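Local atomic coordinates of Blr6230 protein (Bradyrhizobium diazoefficiens USDA 110, PDB entry 5NGG), a protein that probably hydrolyses beta-lactam antibiotics, as a zinc-dependent metallo-beta-lactamase of subclass B3. Residues Y48-D53 and A85-K90; R209-P214 and K282-Q287; F41-N46 and N261-P266. All coordinates share one frame; numbering follows the deposited sequence.

Interaction 1 (Y48-D53 and A85-K90); sequences YYVGTD and AKLGFK
Val-50 and Leu-87 are where the two backbones come nearest, with 8.5 Å between the CA atom of Val-50 and the CA atom of Leu-87. Tyr-48 and Tyr-49 are in strand 47-49, and the chain then runs on as loop. Segment 85-90 carries the chain out of helix 77-86. Gly-88 turns it with a positive phi of 92°, in a Schellman motif. Its N donates back to Ala-85 O at 2.9 Å. Leu-87 and Phe-89, on either side of Gly-88, both point their CB toward segment 48-53.

The contact itself is apolar. Tyr-48 and Phe-89 form a T-shaped (edge-to-face) pair, with their planes at 85°. Phe-89 supplies the edge: its CZ stands 3.6 Å above the plane of the Tyr-48 ring, over the ring centre. For Tyr-48, chi1 -62° sets the ring anti to the carbonyl carbon, beside the backbone N, and the turn about CB-CG presents a face to Phe-89. Leu-87 works through one methyl. Its CD1 lies 3.6 Å from Val-50 CG1 and 3.7 Å from Tyr-48 CB, and it also meets the Tyr-48 ring obliquely.

Val-50 and Phe-89 both rest on Val-59 of strand 58-62 and on Ile-84 of helix 77-86. Val-50 O accepts a hydrogen bond from Asn-83 ND2 of that helix. Such packing of a helix and its exit turn against a sheet belongs to the alpha-beta/beta-alpha sandwich of the metallo-beta-lactamase fold.

Interaction 2 (R209-P214 and K282-Q287); sequences RLVGQP and KQLAKQ
Gln-287, Leu-210 and Val-211 carry this contact. Gln-287 reaches from helix 268-291 with its chain extended beyond CG. Its OE1 accepts from Leu-210 N at 2.8 Å. The bond is nearly straight, at 175°, and uses a lone pair in the carbonyl plane of the amide. Gln-287 NE2 donates to Asn-208 O, so both ends of the amide grip the loop and its rotation is fixed.

Leu-210 lies across the Gln-287 side chain at about a right angle. Its CB is 3.5 Å from Gln-287 OE1. Its CD1 goes on to the helix backbone, 4.0 Å from Leu-284 CA. Val-211 splits its two methyls between helix residues three apart. Val-211 CG1 meets Leu-284 CD1 at 3.7 Å, and Val-211 CG2 meets Gln-287 CB at 3.7 Å.

The loop is also braced from within. Arg-209 NE donates to Gln-213 O at 2.8 Å, with the oxygen close to the guanidinium plane. Arg-209 NH2 makes a further bond to Gly-138 O.

Leu-210 also packs on Val-220 and Tyr-223 of helix 219-232 and on Phe-280 of helix 268-291. Its side chain is about 9 Å from that of His-177, a zinc ligand. The contact pins the loop between strand 193-199 and helix 219-232 to helix 268-291, the last helix of the chain, within the metallo-beta-lactamase fold.

Interaction 3 (F41-N46 and N261-P266); sequences FQLIDN and NPFIKP
Leu-43 and Phe-263 form the centre of a contact between a classic beta bulge and an Asx turn. The bulge is at Leu-43 and Ile-44, in strand 41-44. The Asx turn starts at Asn-261 and overlaps a type I beta turn running from Asn-261 to Ile-264.

Leu-43 is the main bump. Its forked end sits over one face of the Phe-263 ring, with CG 3.7 Å from the ring centroid and only 3° off the ring normal. This is a CH-pi contact. The two methyls spread over different parts of the face: CD2 is 3.6 Å from Phe-263 CG, while CD1 lies toward CE1. Leu-43 CG stands anti to the backbone N (chi1 -171°), and this carries the fork over to the ring.

Phe-41 borders the far end of Phe-263. Its CE2 is 3.9 Å from Phe-263 CZ, which lies near the plane of the Phe-41 ring. The two rings are near parallel but slid apart, with little overlap.

Ile-44 crosses the Asn-261 side chain obliquely, Ile-44 CB 3.7 Å from Asn-261 ND2. Asn-261 ND2 and Ile-264 CG1 form a corner-shaped hollow, and Ile-44 CD1 enters it, 4.0 Å from each. Ile-44 also packs on Val-188 of strand 182-190, so this edge strand of the seven-stranded sheet reaches the other sheet of the sandwich.

The Asn-261 amide joins the two segments. Asn-261 OD1 accepts from Phe-263 N at 2.8 Å, which makes the Asx turn. Asn-261 ND2 donates to Leu-43 O at 2.9 Å, at 170°, with the oxygen in the amide plane.

From the N terminus, residues 41-46 open interaction 3 on an outermost strand of the seven-stranded sheet. Residues 48-53 follow on the neighbouring strand and open interaction 1. That contact closes first, at 85-90, around 31 residues, and lies within the span of interaction 3. The two touch: Tyr-49 N is 2.8 Å from Phe-41 O, a probable hydrogen bond. Residues 209-214 open interaction 2. Residues 261-266 close interaction 3 before 282-287 close interaction 2, so these two cross. Interaction 1 joins strand 47-49 to the end of helix 77-86; interaction 3 joins edge strand 41-44 to the loop between helices 248-253 and 268-291. Interaction 2 lies across the chain's centre and fastens the C-terminal helix.

Interaction 1 (Y48-D53 and A85-K90)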
loop_
_atom_site.group_PDB
_atom_site.type_symbol
_atom_site.label_atom_id
_atom_site.label_comp_id
_atom_site.label_asym_id
_atom_site.label_seq_id
_atom_site.Cartn_x
_atom_site.Cartn_y
_atom_site.Cartn_z
ATOM N N TYR A 48 9.450 5.799 -8.344
ATOM C CA TYR A 48 10.520 6.174 -7.417
ATOM C C TYR A 48 10.081 5.815 -5.990
ATOM O O TYR A 48 8.941 6.096 -5.596
ATOM C CB TYR A 48 10.818 7.684 -7.471
ATOM C CG TYR A 48 11.296 8.160 -8.827
ATOM C CD1 TYR A 48 10.412 8.310 -9.892
ATOM C CD2 TYR A 48 12.651 8.418 -9.062
ATOM C CE1 TYR A 48 10.853 8.702 -11.148
ATOM C CE2 TYR A 48 13.095 8.826 -10.314
ATOM C CZ TYR A 48 12.198 8.968 -11.346
ATOM O OH TYR A 48 12.639 9.354 -12.600
ATOM N N TYR A 49 10.988 5.217 -5.219
ATOM C CA TYR A 49 10.733 4.887 -3.809
ATOM C C TYR A 49 11.108 6.079 -2.947
ATOM O O TYR A 49 12.231 6.569 -3.049
ATOM C CB TYR A 49 11.575 3.662 -3.408
ATOM C CG TYR A 49 11.246 3.124 -2.038
ATOM C CD1 TYR A 49 11.807 3.676 -0.882
ATOM C CD2 TYR A 49 10.371 2.068 -1.883
ATOM C CE1 TYR A 49 11.493 3.203 0.391
ATOM C CE2 TYR A 49 10.061 1.580 -0.604
ATOM C CZ TYR A 49 10.603 2.147 0.528
ATOM O OH TYR A 49 10.232 1.614 1.739
ATOM N N VAL A 50 10.180 6.553 -2.102
ATOM C CA VAL A 50 10.387 7.695 -1.195
ATOM C C VAL A 50 9.921 7.381 0.233
ATOM O O VAL A 50 9.701 8.293 1.042
ATOM C CB VAL A 50 9.731 8.999 -1.718
ATOM C CG1 VAL A 50 10.364 9.438 -3.028
ATOM C CG2 VAL A 50 8.230 8.830 -1.891
ATOM N N GLY A 51 9.772 6.091 0.555
ATOM C CA GLY A 51 9.276 5.684 1.877
ATOM C C GLY A 51 10.369 5.596 2.932
ATOM O O GLY A 51 11.467 6.163 2.819
ATOM N N THR A 52 10.033 4.888 4.001
ATOM C CA THR A 52 10.912 4.687 5.140
ATOM C C THR A 52 11.509 3.284 5.032
ATOM O O THR A 52 11.267 2.547 4.074
ATOM C CB THR A 52 10.149 4.874 6.465
ATOM O OG1 THR A 52 9.259 3.779 6.615
ATOM C CG2 THR A 52 9.375 6.193 6.498
ATOM N N ASP A 53 12.290 2.901 6.048
ATOM C CA ASP A 53 12.790 1.541 6.085
ATOM C C ASP A 53 11.710 0.456 6.252
ATOM O O ASP A 53 11.957 -0.700 5.930
ATOM C CB ASP A 53 13.878 1.450 7.179
ATOM C CG ASP A 53 14.614 0.153 7.178
ATOM O OD1 ASP A 53 14.899 -0.383 6.080
ATOM O OD2 ASP A 53 14.933 -0.309 8.293
ATOM N N ALA A 85 11.900 15.673 -2.154
ATOM C CA ALA A 85 12.798 16.755 -2.542
ATOM C C ALA A 85 14.220 16.259 -2.823
ATOM O O ALA A 85 14.907 16.787 -3.729
ATOM C CB ALA A 85 12.810 17.815 -1.460
ATOM N N LYS A 86 14.665 15.244 -2.074
ATOM C CA LYS A 86 15.997 14.645 -2.296
ATOM C C LYS A 86 16.180 14.120 -3.730
ATOM O O LYS A 86 17.299 14.129 -4.263
ATOM C CB LYS A 86 16.304 13.497 -1.322
ATOM C CG LYS A 86 16.675 13.905 0.089
ATOM C CD LYS A 86 16.850 12.685 0.997
ATOM C CE LYS A 86 17.057 13.093 2.444
ATOM N N LEU A 87 15.099 13.639 -4.331
ATOM C CA LEU A 87 15.137 13.176 -5.704
ATOM C C LEU A 87 15.026 14.301 -6.738
ATOM O O LEU A 87 15.141 14.034 -7.929
ATOM C CB LEU A 87 14.050 12.137 -5.943
ATOM C CG LEU A 87 14.207 10.836 -5.167
ATOM C CD1 LEU A 87 13.009 9.977 -5.475
ATOM C CD2 LEU A 87 15.492 10.085 -5.478
ATOM N N GLY A 88 14.810 15.542 -6.304
ATOM C CA GLY A 88 14.642 16.674 -7.226
ATOM C C GLY A 88 13.211 16.980 -7.619
ATOM O O GLY A 88 12.977 17.829 -8.493
ATOM N N PHE A 89 12.257 16.298 -6.984
ATOM C CA PHE A 89 10.843 16.595 -7.183
ATOM C C PHE A 89 10.380 17.722 -6.274
ATOM O O PHE A 89 11.002 17.995 -5.246
ATOM C CB PHE A 89 9.989 15.378 -6.845
ATOM C CG PHE A 89 10.182 14.216 -7.765
ATOM C CD1 PHE A 89 9.850 14.310 -9.108
ATOM C CD2 PHE A 89 10.637 12.993 -7.268
ATOM C CE1 PHE A 89 10.007 13.223 -9.943
ATOM C CE2 PHE A 89 10.808 11.903 -8.092
ATOM C CZ PHE A 89 10.509 12.017 -9.437
ATOM N N LYS A 90 9.278 18.344 -6.680
ATOM C CA LYS A 90 8.573 19.326 -5.868
ATOM C C LYS A 90 7.316 18.695 -5.325
ATOM O O LYS A 90 6.500 18.199 -6.107
ATOM C CB LYS A 90 8.223 20.580 -6.678
ATOM C CG LYS A 90 9.448 21.332 -7.136
ATOM C CD LYS A 90 9.084 22.655 -7.798
ATOM C CE LYS A 90 8.355 22.461 -9.120
#

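Interaction 2 (R209-P214 and K282-Q287)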
loop_
_atom_site.group_PDB
_atom_site.type_symbol
_atom_site.label_atom_id
_atom_site.label_comp_id
_atom_site.label_asym_id
_atom_site.label_seq_id
_atom_site.Cartn_x
_atom_site.Cartn_y
_atom_site.Cartn_z
ATOM N N ARG A 209 -9.556 -8.892 13.142
ATOM C CA ARG A 209 -10.288 -10.005 13.749
ATOM C C ARG A 209 -11.063 -10.705 12.626
ATOM O O ARG A 209 -11.818 -10.074 11.890
ATOM C CB ARG A 209 -11.255 -9.467 14.799
ATOM C CG ARG A 209 -10.565 -8.752 15.949
ATOM C CD ARG A 209 -11.503 -8.497 17.132
ATOM N NE ARG A 209 -12.691 -7.771 16.685
ATOM C CZ ARG A 209 -12.790 -6.443 16.539
ATOM N NH1 ARG A 209 -11.825 -5.626 16.945
ATOM N NH2 ARG A 209 -13.905 -5.921 16.028
ATOM N N LEU A 210 -10.863 -12.011 12.526
ATOM C CA LEU A 210 -11.462 -12.835 11.475
ATOM C C LEU A 210 -12.754 -13.527 11.872
ATOM O O LEU A 210 -13.572 -13.838 10.993
ATOM C CB LEU A 210 -10.433 -13.880 11.012
ATOM C CG LEU A 210 -9.092 -13.314 10.509
ATOM C CD1 LEU A 210 -8.152 -14.459 10.203
ATOM C CD2 LEU A 210 -9.277 -12.421 9.295
ATOM N N VAL A 211 -12.899 -13.788 13.169
ATOM C CA VAL A 211 -14.006 -14.543 13.729
ATOM C C VAL A 211 -14.408 -13.893 15.047
ATOM O O VAL A 211 -13.643 -13.086 15.597
ATOM C CB VAL A 211 -13.620 -16.021 13.964
ATOM C CG1 VAL A 211 -13.479 -16.757 12.633
ATOM C CG2 VAL A 211 -12.343 -16.148 14.787
ATOM N N GLY A 212 -15.579 -14.266 15.559
ATOM C CA GLY A 212 -16.104 -13.707 16.805
ATOM C C GLY A 212 -16.897 -12.463 16.494
ATOM O O GLY A 212 -18.092 -12.545 16.214
ATOM N N GLN A 213 -16.214 -11.320 16.563
ATOM C CA GLN A 213 -16.739 -10.039 16.101
ATOM C C GLN A 213 -15.798 -9.600 14.983
ATOM O O GLN A 213 -14.844 -8.845 15.220
ATOM C CB GLN A 213 -16.775 -9.015 17.243
ATOM C CG GLN A 213 -17.738 -9.366 18.368
ATOM N N PRO A 214 -16.019 -10.106 13.761
ATOM C CA PRO A 214 -15.047 -9.806 12.719
ATOM C C PRO A 214 -14.907 -8.302 12.461
ATOM O O PRO A 214 -15.859 -7.534 12.632
ATOM C CB PRO A 214 -15.611 -10.542 11.502
ATOM C CG PRO A 214 -16.450 -11.656 12.079
ATOM C CD PRO A 214 -17.066 -11.026 13.281
ATOM N N LYS A 282 -3.188 -20.287 9.390
ATOM C CA LYS A 282 -2.655 -20.341 10.771
ATOM C C LYS A 282 -3.381 -19.355 11.700
ATOM O O LYS A 282 -3.773 -19.692 12.821
ATOM C CB LYS A 282 -1.147 -20.030 10.766
ATOM C CG LYS A 282 -0.473 -20.041 12.134
ATOM C CD LYS A 282 0.983 -19.593 12.056
ATOM C CE LYS A 282 1.492 -19.095 13.403
ATOM N NZ LYS A 282 2.835 -18.455 13.321
ATOM N N GLN A 283 -3.517 -18.114 11.237
ATOM C CA GLN A 283 -4.187 -17.098 12.055
ATOM C C GLN A 283 -5.662 -17.386 12.262
ATOM O O GLN A 283 -6.166 -17.153 13.365
ATOM C CB GLN A 283 -4.031 -15.706 11.464
ATOM C CG GLN A 283 -2.596 -15.247 11.262
ATOM C CD GLN A 283 -1.724 -15.461 12.481
ATOM O OE1 GLN A 283 -2.131 -15.182 13.607
ATOM N NE2 GLN A 283 -0.512 -15.937 12.264
ATOM N N LEU A 284 -6.353 -17.869 11.232
ATOM C CA LEU A 284 -7.763 -18.235 11.396
ATOM C C LEU A 284 -7.941 -19.327 12.442
ATOM O O LEU A 284 -8.827 -19.254 13.300
ATOM C CB LEU A 284 -8.355 -18.668 10.048
ATOM C CG LEU A 284 -9.829 -19.012 10.040
ATOM C CD1 LEU A 284 -10.673 -17.817 10.438
ATOM C CD2 LEU A 284 -10.240 -19.545 8.660
ATOM N N ALA A 285 -7.074 -20.324 12.398
ATOM C CA ALA A 285 -7.111 -21.404 13.392
ATOM C C ALA A 285 -6.824 -20.874 14.790
ATOM O O ALA A 285 -7.489 -21.255 15.757
ATOM C CB ALA A 285 -6.125 -22.510 13.023
ATOM N N LYS A 286 -5.853 -19.984 14.900
ATOM C CA LYS A 286 -5.494 -19.420 16.195
ATOM C C LYS A 286 -6.648 -18.617 16.798
ATOM O O LYS A 286 -6.988 -18.753 17.987
ATOM C CB LYS A 286 -4.258 -18.533 16.044
ATOM C CG LYS A 286 -3.823 -17.812 17.312
ATOM C CD LYS A 286 -2.566 -16.999 17.052
ATOM C CE LYS A 286 -2.226 -16.095 18.230
ATOM N NZ LYS A 286 -0.842 -15.565 18.133
ATOM N N GLN A 287 -7.230 -17.740 15.988
ATOM C CA GLN A 287 -8.345 -16.921 16.471
ATOM C C GLN A 287 -9.574 -17.753 16.781
ATOM O O GLN A 287 -10.296 -17.451 17.724
ATOM C CB GLN A 287 -8.681 -15.843 15.443
ATOM C CG GLN A 287 -7.584 -14.807 15.269
ATOM C CD GLN A 287 -8.025 -13.616 14.450
ATOM O OE1 GLN A 287 -9.239 -13.367 14.296
ATOM N NE2 GLN A 287 -7.048 -12.865 13.919
#

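Interaction 3 (F41-N46 and N261-P266)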
loop_
_atom_site.group_PDB
_atom_site.type_symbol
_atom_site.label_atom_id
_atom_site.label_comp_id
_atom_site.label_asym_id
_atom_site.label_seq_id
_atom_site.Cartn_x
_atom_site.Cartn_y
_atom_site.Cartn_z
ATOM N N PHE A 41 15.130 6.366 -4.136
ATOM C CA PHE A 41 15.771 5.912 -5.369
ATOM C C PHE A 41 14.754 5.677 -6.465
ATOM O O PHE A 41 13.564 5.444 -6.239
ATOM C CB PHE A 41 16.596 4.632 -5.145
ATOM C CG PHE A 41 15.785 3.406 -4.770
ATOM C CD1 PHE A 41 15.367 3.185 -3.454
ATOM C CD2 PHE A 41 15.429 2.481 -5.746
ATOM C CE1 PHE A 41 14.628 2.059 -3.120
ATOM C CE2 PHE A 41 14.694 1.345 -5.405
ATOM C CZ PHE A 41 14.282 1.140 -4.089
ATOM N N GLN A 42 15.235 5.737 -7.697
ATOM C CA GLN A 42 14.473 5.340 -8.893
ATOM C C GLN A 42 14.414 3.812 -8.927
ATOM O O GLN A 42 15.454 3.152 -9.039
ATOM C CB GLN A 42 15.150 5.890 -10.162
ATOM C CG GLN A 42 14.345 5.597 -11.424
ATOM C CD GLN A 42 15.045 6.057 -12.684
ATOM O OE1 GLN A 42 16.230 6.394 -12.667
ATOM N NE2 GLN A 42 14.326 6.053 -13.784
ATOM N N LEU A 43 13.217 3.250 -8.827
ATOM C CA LEU A 43 13.015 1.816 -8.713
ATOM C C LEU A 43 12.922 1.160 -10.103
ATOM O O LEU A 43 13.683 0.231 -10.409
ATOM C CB LEU A 43 11.806 1.576 -7.795
ATOM C CG LEU A 43 11.549 0.148 -7.377
ATOM C CD1 LEU A 43 10.751 0.117 -6.054
ATOM C CD2 LEU A 43 10.790 -0.634 -8.454
ATOM N N ILE A 44 11.980 1.608 -10.935
ATOM C CA ILE A 44 11.903 1.169 -12.339
ATOM C C ILE A 44 11.192 2.264 -13.122
ATOM O O ILE A 44 10.172 2.774 -12.700
ATOM C CB ILE A 44 11.201 -0.200 -12.505
ATOM C CG1 ILE A 44 11.344 -0.694 -13.953
ATOM C CG2 ILE A 44 9.734 -0.176 -12.034
ATOM C CD1 ILE A 44 11.011 -2.171 -14.128
ATOM N N ASP A 45 11.792 2.667 -14.234
ATOM C CA ASP A 45 11.211 3.651 -15.151
ATOM C C ASP A 45 10.769 4.884 -14.331
ATOM O O ASP A 45 11.619 5.517 -13.690
ATOM C CB ASP A 45 10.112 2.996 -15.987
ATOM C CG ASP A 45 9.699 3.807 -17.205
ATOM O OD1 ASP A 45 10.295 4.879 -17.498
ATOM O OD2 ASP A 45 8.745 3.346 -17.888
ATOM N N ASN A 46 9.482 5.237 -14.356
ATOM C CA ASN A 46 8.982 6.443 -13.708
ATOM C C ASN A 46 8.446 6.229 -12.292
ATOM O O ASN A 46 7.755 7.091 -11.778
ATOM C CB ASN A 46 7.951 7.143 -14.598
ATOM C CG ASN A 46 6.730 6.319 -14.925
ATOM O OD1 ASN A 46 6.791 5.088 -15.034
ATOM N ND2 ASN A 46 5.625 7.012 -15.175
ATOM N N ASN A 261 17.116 -5.260 -14.091
ATOM C CA ASN A 261 16.450 -4.613 -12.973
ATOM C C ASN A 261 15.951 -5.721 -12.030
ATOM O O ASN A 261 15.120 -6.547 -12.423
ATOM C CB ASN A 261 15.307 -3.752 -13.452
ATOM C CG ASN A 261 14.703 -2.945 -12.309
ATOM O OD1 ASN A 261 14.366 -3.500 -11.293
ATOM N ND2 ASN A 261 14.587 -1.646 -12.467
ATOM N N PRO A 262 16.438 -5.742 -10.777
ATOM C CA PRO A 262 16.112 -6.860 -9.872
ATOM C C PRO A 262 14.662 -6.858 -9.368
ATOM O O PRO A 262 14.217 -7.830 -8.740
ATOM C CB PRO A 262 17.098 -6.673 -8.719
ATOM C CG PRO A 262 17.370 -5.212 -8.708
ATOM C CD PRO A 262 17.371 -4.786 -10.146
ATOM N N PHE A 263 13.936 -5.755 -9.614
ATOM C CA PHE A 263 12.519 -5.707 -9.238
ATOM C C PHE A 263 11.608 -6.467 -10.191
ATOM O O PHE A 263 10.445 -6.715 -9.884
ATOM C CB PHE A 263 12.070 -4.248 -9.039
ATOM C CG PHE A 263 12.763 -3.581 -7.871
ATOM C CD1 PHE A 263 12.234 -3.704 -6.589
ATOM C CD2 PHE A 263 13.937 -2.866 -8.024
ATOM C CE1 PHE A 263 12.889 -3.172 -5.507
ATOM C CE2 PHE A 263 14.590 -2.303 -6.929
ATOM C CZ PHE A 263 14.072 -2.468 -5.665
ATOM N N ILE A 264 12.151 -6.886 -11.347
ATOM C CA ILE A 264 11.407 -7.730 -12.275
ATOM C C ILE A 264 11.555 -9.192 -11.834
ATOM O O ILE A 264 12.628 -9.793 -11.981
ATOM C CB ILE A 264 11.920 -7.554 -13.719
ATOM C CG1 ILE A 264 11.757 -6.096 -14.198
ATOM C CG2 ILE A 264 11.213 -8.536 -14.657
ATOM C CD1 ILE A 264 12.467 -5.770 -15.501
ATOM N N LYS A 265 10.464 -9.761 -11.319
ATOM C CA LYS A 265 10.412 -11.140 -10.811
ATOM C C LYS A 265 8.967 -11.619 -11.025
ATOM O O LYS A 265 8.135 -11.514 -10.131
ATOM C CB LYS A 265 10.888 -11.212 -9.361
ATOM C CG LYS A 265 11.150 -12.585 -8.776
ATOM C CD LYS A 265 11.821 -12.415 -7.413
ATOM C CE LYS A 265 12.017 -13.726 -6.673
ATOM N N PRO A 266 8.643 -12.101 -12.241
ATOM C CA PRO A 266 7.221 -12.346 -12.580
ATOM C C PRO A 266 6.481 -13.450 -11.829
ATOM O O PRO A 266 5.249 -13.467 -11.836
ATOM C CB PRO A 266 7.248 -12.607 -14.097
ATOM C CG PRO A 266 8.517 -11.957 -14.569
ATOM C CD PRO A 266 9.494 -12.166 -13.440
#